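Local coordinates for protein choline dehydrogenase and related flavoproteins (Aspergillus oryzae, PDB 3Q9T) that probably oxidises formate as a flavoenzyme of the glucose-methanol-choline oxidoreductase family, using a bound 8-formyl-FAD cofactor, at residues K175-M180 and L394-M399. Residues are numbered along the deposited sequence; the frame is centred on the assembly and turned at random.
Sequences KAWKSM and LDFVCM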
# COMPACT_ATOMS: atom_id res chain seq x y z
N LYS A 175 -26.56 27.94 4.95
CA LYS A 175 -26.44 29.19 4.19
C LYS A 175 -25.50 28.99 2.99
O LYS A 175 -25.81 29.39 1.86
CB LYS A 175 -25.90 30.29 5.11
CG LYS A 175 -26.58 31.64 4.99
CD LYS A 175 -25.91 32.68 5.90
CE LYS A 175 -26.22 32.45 7.37
NZ LYS A 175 -25.40 33.31 8.27
N ALA A 176 -24.35 28.37 3.26
CA ALA A 176 -23.35 28.15 2.22
C ALA A 176 -23.95 27.33 1.08
O ALA A 176 -23.83 27.70 -0.09
CB ALA A 176 -22.13 27.45 2.81
N TRP A 177 -24.61 26.23 1.44
CA TRP A 177 -25.22 25.32 0.48
C TRP A 177 -26.21 26.02 -0.43
O TRP A 177 -26.17 25.87 -1.66
CB TRP A 177 -25.92 24.16 1.22
CG TRP A 177 -26.36 23.04 0.33
CD1 TRP A 177 -27.57 22.89 -0.27
CD2 TRP A 177 -25.57 21.91 -0.09
NE1 TRP A 177 -27.59 21.75 -1.02
CE2 TRP A 177 -26.38 21.13 -0.93
CE3 TRP A 177 -24.26 21.49 0.18
CZ2 TRP A 177 -25.92 19.94 -1.52
CZ3 TRP A 177 -23.80 20.32 -0.40
CH2 TRP A 177 -24.63 19.55 -1.24
N LYS A 178 -27.14 26.76 0.17
CA LYS A 178 -28.12 27.52 -0.61
C LYS A 178 -27.45 28.59 -1.46
O LYS A 178 -27.88 28.87 -2.59
CB LYS A 178 -29.19 28.13 0.30
CG LYS A 178 -30.05 27.10 1.03
CD LYS A 178 -30.79 27.73 2.20
CE LYS A 178 -31.75 28.81 1.73
NZ LYS A 178 -32.80 28.27 0.83
N SER A 179 -26.38 29.19 -0.95
CA SER A 179 -25.67 30.22 -1.72
C SER A 179 -25.05 29.66 -3.00
O SER A 179 -24.82 30.39 -3.97
CB SER A 179 -24.58 30.90 -0.87
OG SER A 179 -23.41 30.12 -0.81
N MET A 180 -24.79 28.35 -3.02
CA MET A 180 -24.28 27.70 -4.21
C MET A 180 -25.40 27.39 -5.21
O MET A 180 -25.15 26.94 -6.32
CB MET A 180 -23.54 26.41 -3.83
CG MET A 180 -22.35 26.61 -2.91
SD MET A 180 -21.03 27.54 -3.72
CE MET A 180 -20.54 26.38 -4.98
N LEU A 394 -22.11 13.80 0.37
CA LEU A 394 -21.15 14.62 1.10
C LEU A 394 -21.49 14.65 2.58
O LEU A 394 -22.49 15.26 3.00
CB LEU A 394 -21.15 16.04 0.53
CG LEU A 394 -20.84 16.08 -0.95
CD1 LEU A 394 -20.92 17.53 -1.50
CD2 LEU A 394 -19.46 15.46 -1.18
N ASP A 395 -20.68 13.95 3.36
CA ASP A 395 -20.86 13.91 4.80
C ASP A 395 -20.02 14.96 5.46
O ASP A 395 -18.80 14.98 5.31
CB ASP A 395 -20.49 12.53 5.35
CG ASP A 395 -21.26 11.42 4.67
OD1 ASP A 395 -22.51 11.56 4.54
OD2 ASP A 395 -20.62 10.44 4.24
N PHE A 396 -20.68 15.83 6.22
CA PHE A 396 -20.00 16.89 6.93
C PHE A 396 -19.85 16.54 8.39
O PHE A 396 -20.68 16.92 9.21
CB PHE A 396 -20.75 18.20 6.73
CG PHE A 396 -20.90 18.57 5.29
CD1 PHE A 396 -19.87 19.19 4.61
CD2 PHE A 396 -22.06 18.26 4.60
CE1 PHE A 396 -19.98 19.51 3.27
CE2 PHE A 396 -22.19 18.58 3.25
CZ PHE A 396 -21.15 19.20 2.59
N VAL A 397 -18.79 15.81 8.72
CA VAL A 397 -18.56 15.34 10.08
C VAL A 397 -17.98 16.50 10.87
O VAL A 397 -16.99 17.09 10.45
CB VAL A 397 -17.60 14.14 10.11
CG1 VAL A 397 -17.41 13.63 11.52
CG2 VAL A 397 -18.12 13.04 9.22
N CYS A 398 -18.60 16.85 11.99
CA CYS A 398 -18.22 18.06 12.71
C CYS A 398 -17.12 17.85 13.74
O CYS A 398 -17.23 18.33 14.87
CB CYS A 398 -19.44 18.74 13.36
SG CYS A 398 -20.38 17.69 14.46
N MET A 399 -16.08 17.13 13.34
CA MET A 399 -14.83 17.08 14.11
C MET A 399 -13.80 16.31 13.31
O MET A 399 -14.13 15.71 12.29
CB MET A 399 -15.04 16.48 15.51
CG MET A 399 -14.94 14.97 15.61
SD MET A 399 -15.00 14.33 17.32
CE MET A 399 -14.25 15.65 18.21
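Trp177 reaches from helix 167-179 to two side chains of strand 392-397, Leu394 and Phe396. A single corner of the indole, CZ3 on its six-membered ring, does the touching. It stands 4.1 Å from Phe396 CZ and 4.2 Å from Leu394 CD1. The Leu394 methyl lies at the indole edge, near the ring plane. Phe396 offers its outer atom, CZ; relative to the phenyl ring, Trp177 CZ3 sits at the edge, near its plane. The Trp177 and Phe396 side chains cross at about a right angle, and the rings are not stacked face on face. CG of Trp177 is anti to the backbone N (chi1 -169°), which sends the indole out from the helix towards the strand. Leu394 and Phe396 are two residues apart, which puts both side chains on the same side of the strand. The nearest CA atoms, those of Trp177 and Leu394, are 11.5 Å apart, and side chains alone bridge the gap. No hydrogen bond crosses. The indole NE1 is bonded instead to Pro183 O, which probably helps fix the rotation of the ring. All three side chains are buried. Helix 454-473 touches both segments, meeting Ala176 through Leu470 and Leu394 through Phe466 and Ser467. Side chains of the adjacent antiparallel strand 415-423 touch both Leu394 and Phe396. The side chain of Phe396 is about 13 Å from the flavin cofactor. A single buried tryptophan thus links helix 167-179 to the large mixed sheet of a GMC oxidoreductase, in a small apolar contact beside helix 454-473.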